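Long-range contacts in CELL division protein FTSZ homolog 1 (PDB 1W58), which binds GTP and probably hydrolyses it and polymerises, as FtsZ proteins do, into the ring that marks the future site of cell division: residues I69-Q74 with L95-N100; A117-S122 with E145-I150; T154-T159 with Q182-L187; V188-E193 with A249-G254. One frame throughout, in Å; residues are numbered along the deposited sequence.

Interaction 1: I69-Q74 with L95-N100. With G2P (phosphomethylphosphonic acid guanylate ester), chain B.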
loop_
_atom_site.group_PDB
_atom_site.type_symbol
_atom_site.label_atom_id
_atom_site.label_comp_id
_atom_site.label_asym_id
_atom_site.label_seq_id
_atom_site.Cartn_x
_atom_site.Cartn_y
_atom_site.Cartn_z
ATOM N N ILE A 69 -13.763 10.614 -13.819
ATOM C CA ILE A 69 -13.756 10.735 -12.378
ATOM C C ILE A 69 -14.103 12.147 -11.920
ATOM O O ILE A 69 -13.675 13.151 -12.500
ATOM C CB ILE A 69 -12.415 10.248 -11.711
ATOM C CG1 ILE A 69 -11.421 11.377 -11.577
ATOM C CG2 ILE A 69 -11.806 9.117 -12.498
ATOM C CD1 ILE A 69 -10.154 10.911 -10.961
ATOM N N ASN A 70 -14.916 12.214 -10.873
ATOM C CA ASN A 70 -15.334 13.497 -10.367
ATOM C C ASN A 70 -15.697 13.440 -8.905
ATOM O O ASN A 70 -15.991 12.390 -8.320
ATOM C CB ASN A 70 -16.527 14.013 -11.180
ATOM C CG ASN A 70 -16.492 15.516 -11.390
ATOM O OD1 ASN A 70 -16.836 16.008 -12.462
ATOM N ND2 ASN A 70 -16.082 16.250 -10.373
ATOM N N THR A 71 -15.673 14.623 -8.335
ATOM C CA THR A 71 -15.988 14.853 -6.950
ATOM C C THR A 71 -17.479 15.272 -6.935
ATOM O O THR A 71 -18.164 15.116 -5.923
ATOM C CB THR A 71 -15.069 15.954 -6.503
ATOM O OG1 THR A 71 -14.657 15.758 -5.155
ATOM C CG2 THR A 71 -15.702 17.231 -6.711
ATOM N N ASP A 72 -17.961 15.772 -8.089
ATOM C CA ASP A 72 -19.353 16.227 -8.314
ATOM C C ASP A 72 -20.246 15.128 -8.923
ATOM O O ASP A 72 -20.110 14.785 -10.094
ATOM C CB ASP A 72 -19.358 17.434 -9.266
ATOM C CG ASP A 72 -20.756 18.055 -9.453
ATOM O OD1 ASP A 72 -21.713 17.361 -9.847
ATOM O OD2 ASP A 72 -20.898 19.263 -9.215
ATOM N N ALA A 73 -21.185 14.606 -8.146
ATOM C CA ALA A 73 -22.052 13.549 -8.636
ATOM C C ALA A 73 -22.896 13.891 -9.883
ATOM O O ALA A 73 -22.995 13.088 -10.825
ATOM C CB ALA A 73 -22.949 13.088 -7.515
ATOM N N GLN A 74 -23.504 15.071 -9.897
ATOM C CA GLN A 74 -24.349 15.461 -11.023
ATOM C C GLN A 74 -23.581 15.458 -12.325
ATOM O O GLN A 74 -24.081 14.969 -13.351
ATOM C CB GLN A 74 -24.936 16.853 -10.799
ATOM C CG GLN A 74 -25.781 17.009 -9.536
ATOM C CD GLN A 74 -27.225 16.592 -9.733
ATOM O OE1 GLN A 74 -27.626 15.466 -9.393
ATOM N NE2 GLN A 74 -28.023 17.504 -10.300
ATOM N N LEU A 95 -20.780 16.425 -3.850
ATOM C CA LEU A 95 -21.167 17.802 -4.087
ATOM C C LEU A 95 -20.060 18.726 -4.577
ATOM O O LEU A 95 -20.054 19.897 -4.213
ATOM C CB LEU A 95 -21.772 18.396 -2.805
ATOM C CG LEU A 95 -22.847 17.579 -2.061
ATOM C CD1 LEU A 95 -23.175 18.242 -0.727
ATOM C CD2 LEU A 95 -24.101 17.452 -2.919
ATOM N N GLY A 96 -19.127 18.223 -5.383
ATOM C CA GLY A 96 -18.064 19.074 -5.905
ATOM C C GLY A 96 -16.933 19.400 -4.936
ATOM O O GLY A 96 -16.961 19.001 -3.754
ATOM N N ALA A 97 -15.924 20.113 -5.436
ATOM C CA ALA A 97 -14.781 20.488 -4.611
ATOM C C ALA A 97 -14.664 21.989 -4.487
ATOM O O ALA A 97 -13.704 22.489 -3.908
ATOM C CB ALA A 97 -13.496 19.926 -5.189
ATOM N N GLY A 98 -15.638 22.697 -5.053
ATOM C CA GLY A 98 -15.676 24.147 -4.999
ATOM C C GLY A 98 -14.431 24.919 -5.391
ATOM O O GLY A 98 -14.093 25.909 -4.746
ATOM N N GLY A 99 -13.752 24.479 -6.448
ATOM C CA GLY A 99 -12.554 25.161 -6.905
ATOM C C GLY A 99 -11.325 25.074 -6.010
ATOM O O GLY A 99 -10.381 25.814 -6.222
ATOM N N ASN A 100 -11.300 24.165 -5.037
ATOM C CA ASN A 100 -10.157 24.046 -4.121
ATOM C C ASN A 100 -9.274 22.834 -4.444
ATOM O O ASN A 100 -9.677 21.698 -4.207
ATOM C CB ASN A 100 -10.668 23.929 -2.679
ATOM C CG ASN A 100 -9.537 23.965 -1.646
ATOM O OD1 ASN A 100 -8.381 23.667 -1.950
ATOM N ND2 ASN A 100 -9.882 24.315 -0.416
HETATM P PG G2P B . -14.505 21.811 -9.145
HETATM O O1G G2P B . -14.049 22.450 -7.913
HETATM O O2G G2P B . -15.647 22.531 -9.694
HETATM O O3G G2P B . -15.088 20.410 -8.837
HETATM O O3B G2P B . -13.220 21.653 -10.154
HETATM P PB G2P B . -13.203 21.041 -11.696
HETATM O O1B G2P B . -11.979 20.263 -11.911
HETATM O O2B G2P B . -14.357 20.313 -12.155
HETATM C C3A G2P B . -12.986 22.496 -12.691
HETATM P PA G2P B . -13.758 22.436 -14.306
HETATM O O1A G2P B . -13.673 21.117 -14.965
HETATM O O2A G2P B . -15.061 23.108 -14.354
HETATM O "O5'" G2P B . -12.614 23.283 -14.997
HETATM C "C5'" G2P B . -12.257 24.597 -14.676
HETATM C "C4'" G2P B . -11.196 25.071 -15.701
HETATM O "O4'" G2P B . -11.200 24.214 -16.903
HETATM C "C3'" G2P B . -11.515 26.506 -16.132
HETATM O "O3'" G2P B . -10.595 27.370 -15.451
HETATM C "C2'" G2P B . -11.391 26.473 -17.661
HETATM O "O2'" G2P B . -10.149 26.970 -18.105
HETATM C "C1'" G2P B . -11.527 25.008 -18.079
HETATM N N9 G2P B . -12.921 24.681 -18.527
HETATM C C8 G2P B . -14.127 24.824 -17.847
HETATM N N7 G2P B . -15.182 24.446 -18.489
HETATM C C5 G2P B . -14.687 24.002 -19.723
HETATM C C6 G2P B . -15.370 23.450 -20.890
HETATM O O6 G2P B . -16.586 23.245 -21.059
HETATM N N1 G2P B . -14.473 23.132 -21.928
HETATM C C2 G2P B . -13.092 23.304 -21.882
HETATM N N2 G2P B . -12.376 22.947 -22.965
HETATM N N3 G2P B . -12.461 23.812 -20.797
HETATM C C4 G2P B . -13.294 24.142 -19.760
#
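Asp72 and Gly96 meet where two loops of the nucleotide site run past each other. From the backbone of Asp72 the side chain starts with CB, which rests 4.0 Å from CA of Gly96; Gly96 suits the place because its positive phi (78°) favours glycine. CG then stands anti to the backbone N (chi1 -175°), and this swings the carboxylate forward, over the start of helix 73-77. Its OD1 accepts the backbone N-H of Gln75 and caps the helix, as an N-cap aspartate does; OD2 lies on the Gly96 side, 4.4 Å from CA of Gly96. The carboxylate is about 5 Å from the bound magnesium ion, too far to be a direct ligand. The backbones are tied by Gly96 N to Thr71 O at 3.3 Å, a bond in which the donor stands 57° out of the carbonyl plane. The methyl CG2 of Thr71 lies beside Gly96 and Ala97, though its exact placing is doubtful, while the Thr71 hydroxyl bonds to that of Thr92. Beyond this, Ala97 to Asn100 form a type I' turn, closed by Asn100 N to Ala97 O at 3.1 Å. Gly98 and Gly99 fit its middle because both have positive phi. The turn presents Gly99 N to the terminal phosphate oxygen O1G of G2P, the modelled length being unusually short, and Asn100 caps helix 101-110. Small residues let the backbone come right up to the phosphate. Ala97, Gly98 and Gly99 bind GTP, and this pairing of loops around the gamma-phosphate is characteristic of the nucleotide site of the tubulin/FtsZ family.

Interaction 2: A117-S122 with E145-I150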
loop_
_atom_site.group_PDB
_atom_site.type_symbol
_atom_site.label_atom_id
_atom_site.label_comp_id
_atom_site.label_asym_id
_atom_site.label_seq_id
_atom_site.Cartn_x
_atom_site.Cartn_y
_atom_site.Cartn_z
ATOM N N ALA A 117 -7.494 0.202 -9.564
ATOM C CA ALA A 117 -8.147 -0.957 -10.170
ATOM C C ALA A 117 -8.742 -0.641 -11.530
ATOM O O ALA A 117 -8.946 -1.538 -12.346
ATOM C CB ALA A 117 -9.249 -1.479 -9.256
ATOM N N ALA A 118 -9.034 0.630 -11.778
ATOM C CA ALA A 118 -9.632 1.028 -13.051
ATOM C C ALA A 118 -8.600 1.154 -14.170
ATOM O O ALA A 118 -8.953 1.093 -15.346
ATOM C CB ALA A 118 -10.394 2.356 -12.885
ATOM N N ILE A 119 -7.333 1.345 -13.808
ATOM C CA ILE A 119 -6.281 1.475 -14.806
ATOM C C ILE A 119 -5.208 0.389 -14.662
ATOM O O ILE A 119 -4.223 0.400 -15.382
ATOM C CB ILE A 119 -5.568 2.860 -14.730
ATOM C CG1 ILE A 119 -4.883 3.039 -13.375
ATOM C CG2 ILE A 119 -6.546 3.969 -14.968
ATOM C CD1 ILE A 119 -4.182 4.353 -13.263
ATOM N N GLN A 120 -5.429 -0.550 -13.747
ATOM C CA GLN A 120 -4.496 -1.635 -13.446
ATOM C C GLN A 120 -3.861 -2.394 -14.606
ATOM O O GLN A 120 -2.656 -2.646 -14.590
ATOM C CB GLN A 120 -5.164 -2.658 -12.521
ATOM C CG GLN A 120 -4.279 -3.841 -12.170
ATOM C CD GLN A 120 -3.053 -3.425 -11.370
ATOM O OE1 GLN A 120 -3.176 -2.867 -10.281
ATOM N NE2 GLN A 120 -1.861 -3.696 -11.907
ATOM N N ASP A 121 -4.662 -2.768 -15.598
ATOM C CA ASP A 121 -4.161 -3.536 -16.743
ATOM C C ASP A 121 -3.751 -2.715 -17.981
ATOM O O ASP A 121 -3.598 -3.269 -19.062
ATOM C CB ASP A 121 -5.216 -4.566 -17.162
ATOM C CG ASP A 121 -5.570 -5.544 -16.037
ATOM O OD1 ASP A 121 -6.743 -5.969 -15.980
ATOM O OD2 ASP A 121 -4.691 -5.899 -15.215
ATOM N N SER A 122 -3.544 -1.413 -17.816
ATOM C CA SER A 122 -3.184 -0.540 -18.924
ATOM C C SER A 122 -1.699 -0.466 -19.210
ATOM O O SER A 122 -0.896 -0.329 -18.291
ATOM C CB SER A 122 -3.673 0.881 -18.647
ATOM O OG SER A 122 -5.036 0.887 -18.268
ATOM N N GLU A 145 0.431 9.562 -10.457
ATOM C CA GLU A 145 1.315 8.842 -9.555
ATOM C C GLU A 145 0.922 7.365 -9.415
ATOM O O GLU A 145 1.786 6.514 -9.318
ATOM C CB GLU A 145 1.328 9.491 -8.178
ATOM C CG GLU A 145 2.053 8.639 -7.142
ATOM C CD GLU A 145 2.291 9.359 -5.824
ATOM O OE1 GLU A 145 3.131 8.880 -5.036
ATOM O OE2 GLU A 145 1.644 10.396 -5.563
ATOM N N ILE A 146 -0.373 7.066 -9.383
ATOM C CA ILE A 146 -0.848 5.683 -9.287
ATOM C C ILE A 146 -0.466 4.958 -10.590
ATOM O O ILE A 146 -0.082 3.792 -10.580
ATOM C CB ILE A 146 -2.408 5.596 -9.188
ATOM C CG1 ILE A 146 -2.945 6.357 -7.967
ATOM C CG2 ILE A 146 -2.840 4.163 -9.208
ATOM C CD1 ILE A 146 -2.139 6.184 -6.751
ATOM N N SER A 147 -0.613 5.664 -11.712
ATOM C CA SER A 147 -0.329 5.126 -13.036
ATOM C C SER A 147 1.135 4.689 -13.161
ATOM O O SER A 147 1.428 3.595 -13.628
ATOM C CB SER A 147 -0.664 6.186 -14.099
ATOM O OG SER A 147 -0.620 5.654 -15.412
ATOM N N LYS A 148 2.049 5.552 -12.743
ATOM C CA LYS A 148 3.460 5.227 -12.804
ATOM C C LYS A 148 3.802 4.084 -11.872
ATOM O O LYS A 148 4.593 3.217 -12.217
ATOM C CB LYS A 148 4.316 6.450 -12.475
ATOM C CG LYS A 148 4.543 7.348 -13.687
ATOM C CD LYS A 148 5.874 8.095 -13.611
ATOM C CE LYS A 148 7.086 7.144 -13.692
ATOM N NZ LYS A 148 7.216 6.429 -15.005
ATOM N N LYS A 149 3.184 4.064 -10.703
ATOM C CA LYS A 149 3.436 3.010 -9.738
ATOM C C LYS A 149 3.145 1.644 -10.348
ATOM O O LYS A 149 3.877 0.680 -10.096
ATOM C CB LYS A 149 2.563 3.212 -8.505
ATOM C CG LYS A 149 3.203 2.773 -7.214
ATOM C CD LYS A 149 3.270 3.947 -6.239
ATOM C CE LYS A 149 3.918 5.206 -6.868
ATOM N NZ LYS A 149 4.260 6.268 -5.854
ATOM N N ILE A 150 2.089 1.545 -11.153
ATOM C CA ILE A 150 1.769 0.251 -11.740
ATOM C C ILE A 150 2.555 -0.100 -13.003
ATOM O O ILE A 150 2.412 -1.205 -13.536
ATOM C CB ILE A 150 0.262 0.092 -12.043
ATOM C CG1 ILE A 150 -0.132 0.971 -13.215
ATOM C CG2 ILE A 150 -0.562 0.419 -10.808
ATOM C CD1 ILE A 150 -1.485 0.636 -13.745
HETATM O O HOH W 1 1.050 -3.586 -12.195
#
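The flat groups that meet here are the Gln120 amide and the peptide carbonyls of Ile119 and Gln120, all facing Ile150. CG2 of Ile150 lies to one face of the amide, off its centre and 4.2 Å from OE1 of Gln120. At the other end of the amide, NE2 of Gln120 makes a weak hydrogen bond to a water, which donates in turn to Ile150 O at 3.1 Å. A long polar side chain suits this partly exposed position, because its CB points away from helix 135-149 yet its end can fold back to it. The CD1 methyl of Ile150 presses on the carbonyls, 3.2 Å from O of Ile119 and 3.6 Å from O of Gln120; Ile119 O is also occupied by Ser122 N, closing a type I turn. Ile119 in turn reaches into helix 135-149. With chi1 at 62°, its CG1 sits between the backbone N and the carbonyl carbon, which sends CD1 across to CA of Ser147 at 3.9 Å and to CG2 of Ile146 at 4.3 Å. Small Ser147 lets that methyl approach the helix backbone, and its hydroxyl turns to Thr154 instead. Ile119 also packs on Thr41 and Val43 of strand 40-45. Lys90 of a third subunit donates to both Gln120 O and Ile150 O. The ends of the two helices thus cohere through branched aliphatic groups with no direct hydrogen bond between them; the polar links run through a water and a neighbouring lysine, whose positive charge probably stabilises the two carbonyl oxygens it bonds.

Interaction 3: T154-T159 with Q182-L187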
loop_
_atom_site.group_PDB
_atom_site.type_symbol
_atom_site.label_atom_id
_atom_site.label_comp_id
_atom_site.label_asym_id
_atom_site.label_seq_id
_atom_site.Cartn_x
_atom_site.Cartn_y
_atom_site.Cartn_z
ATOM N N THR A 154 2.787 6.940 -18.710
ATOM C CA THR A 154 1.902 7.968 -18.172
ATOM C C THR A 154 2.004 9.344 -18.841
ATOM O O THR A 154 2.967 10.098 -18.625
ATOM C CB THR A 154 2.163 8.081 -16.635
ATOM O OG1 THR A 154 1.924 6.803 -16.035
ATOM C CG2 THR A 154 1.255 9.085 -15.979
ATOM N N VAL A 155 0.980 9.659 -19.637
ATOM C CA VAL A 155 0.916 10.918 -20.360
ATOM C C VAL A 155 -0.305 11.742 -19.988
ATOM O O VAL A 155 -1.427 11.227 -19.877
ATOM C CB VAL A 155 0.874 10.696 -21.888
ATOM C CG1 VAL A 155 0.843 12.037 -22.600
ATOM C CG2 VAL A 155 2.086 9.894 -22.329
ATOM N N ALA A 156 -0.058 13.031 -19.810
ATOM C CA ALA A 156 -1.089 13.995 -19.466
ATOM C C ALA A 156 -1.256 15.001 -20.603
ATOM O O ALA A 156 -0.259 15.438 -21.203
ATOM C CB ALA A 156 -0.692 14.739 -18.185
ATOM N N VAL A 157 -2.511 15.344 -20.901
ATOM C CA VAL A 157 -2.864 16.355 -21.910
ATOM C C VAL A 157 -3.886 17.267 -21.179
ATOM O O VAL A 157 -5.059 16.898 -20.977
ATOM C CB VAL A 157 -3.526 15.729 -23.163
ATOM C CG1 VAL A 157 -3.802 16.819 -24.203
ATOM C CG2 VAL A 157 -2.617 14.646 -23.766
ATOM N N VAL A 158 -3.416 18.445 -20.783
ATOM C CA VAL A 158 -4.196 19.414 -20.027
ATOM C C VAL A 158 -4.120 20.854 -20.572
ATOM O O VAL A 158 -3.186 21.207 -21.319
ATOM C CB VAL A 158 -3.688 19.470 -18.569
ATOM C CG1 VAL A 158 -3.750 18.091 -17.940
ATOM C CG2 VAL A 158 -2.252 19.978 -18.552
ATOM N N THR A 159 -5.091 21.680 -20.173
ATOM C CA THR A 159 -5.120 23.079 -20.593
ATOM C C THR A 159 -4.908 24.026 -19.416
ATOM O O THR A 159 -5.188 23.700 -18.256
ATOM C CB THR A 159 -6.478 23.490 -21.281
ATOM O OG1 THR A 159 -7.569 23.244 -20.388
ATOM C CG2 THR A 159 -6.718 22.723 -22.576
ATOM N N GLN A 182 6.055 16.039 -11.915
ATOM C CA GLN A 182 6.787 15.055 -11.134
ATOM C C GLN A 182 6.305 13.617 -11.195
ATOM O O GLN A 182 7.020 12.716 -10.792
ATOM C CB GLN A 182 6.805 15.506 -9.679
ATOM C CG GLN A 182 7.376 16.889 -9.533
ATOM C CD GLN A 182 7.398 17.352 -8.112
ATOM O OE1 GLN A 182 6.359 17.424 -7.453
ATOM N NE2 GLN A 182 8.591 17.673 -7.616
ATOM N N HIS A 183 5.117 13.384 -11.714
ATOM C CA HIS A 183 4.604 12.028 -11.740
ATOM C C HIS A 183 4.165 11.674 -13.139
ATOM O O HIS A 183 3.306 10.821 -13.343
ATOM C CB HIS A 183 3.415 11.932 -10.780
ATOM C CG HIS A 183 3.769 12.232 -9.353
ATOM N ND1 HIS A 183 4.361 11.303 -8.521
ATOM C CD2 HIS A 183 3.630 13.362 -8.618
ATOM C CE1 HIS A 183 4.571 11.849 -7.336
ATOM N NE2 HIS A 183 4.137 13.097 -7.369
ATOM N N THR A 184 4.795 12.307 -14.111
ATOM C CA THR A 184 4.391 12.104 -15.478
ATOM C C THR A 184 5.593 11.796 -16.406
ATOM O O THR A 184 6.697 12.305 -16.174
ATOM C CB THR A 184 3.566 13.380 -15.868
ATOM O OG1 THR A 184 2.621 13.059 -16.871
ATOM C CG2 THR A 184 4.453 14.504 -16.321
ATOM N N ASP A 185 5.391 10.930 -17.411
ATOM C CA ASP A 185 6.448 10.564 -18.385
ATOM C C ASP A 185 6.581 11.718 -19.369
ATOM O O ASP A 185 7.680 12.244 -19.575
ATOM C CB ASP A 185 6.095 9.243 -19.085
ATOM C CG ASP A 185 6.257 8.050 -18.146
ATOM O OD1 ASP A 185 5.544 7.027 -18.273
ATOM O OD2 ASP A 185 7.123 8.154 -17.256
ATOM N N THR A 186 5.470 12.099 -19.995
ATOM C CA THR A 186 5.467 13.300 -20.811
ATOM C C THR A 186 4.188 14.100 -20.436
ATOM O O THR A 186 3.115 13.528 -20.231
ATOM C CB THR A 186 5.607 13.026 -22.350
ATOM O OG1 THR A 186 4.875 14.026 -23.075
ATOM C CG2 THR A 186 5.129 11.661 -22.726
ATOM N N LEU A 187 4.354 15.410 -20.264
ATOM C CA LEU A 187 3.281 16.325 -19.890
ATOM C C LEU A 187 2.991 17.347 -20.996
ATOM O O LEU A 187 3.765 18.292 -21.199
ATOM C CB LEU A 187 3.647 17.066 -18.582
ATOM C CG LEU A 187 2.803 18.277 -18.104
ATOM C CD1 LEU A 187 1.367 17.925 -18.074
ATOM C CD2 LEU A 187 3.230 18.737 -16.718
#
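The carbonyl oxygen of Thr154 is gripped from the opposite segment by two successive amides. Asp185 N reaches it at 2.8 Å, lying in the carbonyl plane, while Thr186 N adds a weak bond at 3.5 Å. Asp185 also engages the other backbone polar group of Thr154: Thr154 N donates to its OD1 at 2.8 Å, almost straight (174°), though approaching 34° out of the carboxylate plane on the anti side. That reach depends on chi1 of Asp185, which at -72° holds CG beside its own backbone N, on the side from which Thr154 N reaches OD1. Aspartate suits the spot because its second oxygen, OD2, forms a salt bridge with Lys148; the lysine probably stabilises the buried negative charge. The Thr154 hydroxyl is engaged with Ser147 and with the carbonyl of Ala152. From here on the segments run as parallel strands, with Ala156 N bonded to Thr186 O at 3.2 Å and CA of Val155 offering a CA-H...O contact to that oxygen. Val155 CG2 meets Thr186 CG2 at 3.5 Å on one face, the beta-branched pair favouring extended backbone. On the other face, CD1 of Leu187 touches CB of Ala156 at 3.8 Å and crosses Val158 at about a right angle, 4.2 Å from its CG2. Small Ala156 admits the leucine, which Leu177 and Leu180 of helix 167-181 then cover. Strand 153-160, that helix and strand 186-191 form a beta-alpha-beta crossover, the repeating element of the Rossmann-like parallel sheet of the FtsZ GTPase domain.

Interaction 4: V188-E193 with A249-G254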
loop_
_atom_site.group_PDB
_atom_site.type_symbol
_atom_site.label_atom_id
_atom_site.label_comp_id
_atom_site.label_asym_id
_atom_site.label_seq_id
_atom_site.Cartn_x
_atom_site.Cartn_y
_atom_site.Cartn_z
ATOM N N VAL A 188 1.868 17.151 -21.694
ATOM C CA VAL A 188 1.438 18.032 -22.801
ATOM C C VAL A 188 0.506 19.163 -22.325
ATOM O O VAL A 188 -0.616 18.875 -21.906
ATOM C CB VAL A 188 0.674 17.205 -23.872
ATOM C CG1 VAL A 188 0.320 18.064 -25.076
ATOM C CG2 VAL A 188 1.524 16.021 -24.305
ATOM N N VAL A 189 0.980 20.422 -22.379
ATOM C CA VAL A 189 0.204 21.621 -21.991
ATOM C C VAL A 189 -0.301 22.455 -23.168
ATOM O O VAL A 189 0.496 22.843 -24.024
ATOM C CB VAL A 189 1.000 22.687 -21.197
ATOM C CG1 VAL A 189 0.494 22.776 -19.791
ATOM C CG2 VAL A 189 2.483 22.442 -21.280
ATOM N N ILE A 190 -1.604 22.756 -23.163
ATOM C CA ILE A 190 -2.261 23.596 -24.170
ATOM C C ILE A 190 -2.703 24.874 -23.425
ATOM O O ILE A 190 -3.608 24.829 -22.597
ATOM C CB ILE A 190 -3.583 23.002 -24.682
ATOM C CG1 ILE A 190 -3.497 21.486 -24.843
ATOM C CG2 ILE A 190 -3.989 23.718 -25.948
ATOM C CD1 ILE A 190 -2.970 21.035 -26.122
ATOM N N PRO A 191 -2.079 26.023 -23.696
ATOM C CA PRO A 191 -2.505 27.245 -22.993
ATOM C C PRO A 191 -3.708 27.864 -23.729
ATOM O O PRO A 191 -3.517 28.472 -24.779
ATOM C CB PRO A 191 -1.281 28.158 -23.085
ATOM C CG PRO A 191 -0.195 27.307 -23.739
ATOM C CD PRO A 191 -0.926 26.293 -24.561
ATOM N N ASN A 192 -4.923 27.712 -23.186
ATOM C CA ASN A 192 -6.143 28.236 -23.819
ATOM C C ASN A 192 -6.044 29.693 -24.288
ATOM O O ASN A 192 -6.680 30.067 -25.262
ATOM C CB ASN A 192 -7.340 28.134 -22.872
ATOM C CG ASN A 192 -7.977 26.746 -22.847
ATOM O OD1 ASN A 192 -8.765 26.453 -21.961
ATOM N ND2 ASN A 192 -7.661 25.909 -23.816
ATOM N N GLU A 193 -5.261 30.513 -23.600
ATOM C CA GLU A 193 -5.144 31.910 -23.990
ATOM C C GLU A 193 -4.613 32.119 -25.407
ATOM O O GLU A 193 -4.937 33.131 -26.028
ATOM C CB GLU A 193 -4.262 32.675 -23.003
ATOM C CG GLU A 193 -4.261 34.199 -23.178
ATOM C CD GLU A 193 -5.638 34.849 -22.957
ATOM O OE1 GLU A 193 -6.521 34.231 -22.328
ATOM O OE2 GLU A 193 -5.835 35.997 -23.404
ATOM N N ALA A 249 5.838 19.083 -22.842
ATOM C CA ALA A 249 5.591 19.087 -24.293
ATOM C C ALA A 249 4.517 20.101 -24.703
ATOM O O ALA A 249 3.665 20.489 -23.893
ATOM C CB ALA A 249 5.180 17.704 -24.762
ATOM N N MET A 250 4.558 20.524 -25.961
ATOM C CA MET A 250 3.584 21.481 -26.490
ATOM C C MET A 250 3.158 21.032 -27.866
ATOM O O MET A 250 3.861 20.265 -28.497
ATOM C CB MET A 250 4.176 22.891 -26.537
ATOM C CG MET A 250 4.453 23.456 -25.145
ATOM S SD MET A 250 4.549 25.258 -25.090
ATOM C CE MET A 250 6.072 25.489 -24.332
ATOM N N ILE A 251 1.997 21.464 -28.333
ATOM C CA ILE A 251 1.593 21.026 -29.643
ATOM C C ILE A 251 1.444 22.132 -30.668
ATOM O O ILE A 251 1.623 23.324 -30.376
ATOM C CB ILE A 251 0.296 20.177 -29.599
ATOM C CG1 ILE A 251 -0.942 21.020 -29.919
ATOM C CG2 ILE A 251 0.190 19.495 -28.259
ATOM C CD1 ILE A 251 -1.361 21.933 -28.825
ATOM N N GLY A 252 1.157 21.697 -31.889
ATOM C CA GLY A 252 0.968 22.591 -33.011
ATOM C C GLY A 252 0.007 21.883 -33.938
ATOM O O GLY A 252 0.130 20.679 -34.149
ATOM N N ILE A 253 -0.974 22.600 -34.470
ATOM C CA ILE A 253 -1.913 21.978 -35.387
ATOM C C ILE A 253 -2.008 22.801 -36.656
ATOM O O ILE A 253 -2.091 24.025 -36.613
ATOM C CB ILE A 253 -3.316 21.838 -34.768
ATOM C CG1 ILE A 253 -3.238 20.972 -33.505
ATOM C CG2 ILE A 253 -4.275 21.209 -35.778
ATOM C CD1 ILE A 253 -4.581 20.715 -32.846
ATOM N N GLY A 254 -1.967 22.109 -37.788
ATOM C CA GLY A 254 -2.059 22.761 -39.079
ATOM C C GLY A 254 -2.747 21.838 -40.066
ATOM O O GLY A 254 -2.805 20.622 -39.854
HETATM O O HOH W 2 0.587 23.500 -26.741
#
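In Val188, a chi1 of -175° sets CG1 anti to the backbone N and directs it at CG2 of Ile251, 3.5 Å away, while CG2 turns to CB of Ala249 at 4.1 Å. Ile190, with chi1 at -39°, keeps CG1 beside its own backbone N; its CD1 then comes to 3.3 Å from CD1 of Ile251, a distance shorter than methyls normally keep and therefore doubtful in detail. Branched valine and isoleucine suit these strands, since they favour extended backbone and interlock without polar ends. Val189 N donates to Ala249 O at 3.1 Å, and one parallel bridge joins Val188 with Ala249. The strands then splay at 55°, and direct pairing gives way to a water that donates to Val189 O at 2.8 Å and accepts from Ile251 N at 2.9 Å. Val214, on helix 204-227, packs on Ile190 from within the same chain. The contact joins the edge strand 186-191 of the nucleotide-binding sheet to the edge strand 249-256 of the C-terminal domain's sheet. Its chemistry implies a largely hydrophobic junction between domains, in which a water bridges Val189 O and Ile251 N, the pair separated where the strands diverge.

Overall arrangement
Interaction 1 is a surface contact of loops at the nucleotide, made of backbone and small residues; the others are buried. Interactions 2 and 4 rely mostly on branched aliphatic groups, while interaction 3 adds apolar contacts to strand and aspartate hydrogen bonds. Interactions 3 and 4 share strand 186-191: the first pairs it within the parallel sheet, the second joins it to the C-terminal domain, and Leu187 O to Ala249 N links them. Interaction 2 packs helices beside that sheet and touches interaction 3 through Lys148 with Asp185 and Ser147 with Thr154. Interaction 1 touches none of these, its centre about 22 Å from those of interactions 2 and 3, although strand 65-70 belongs to the same sheet.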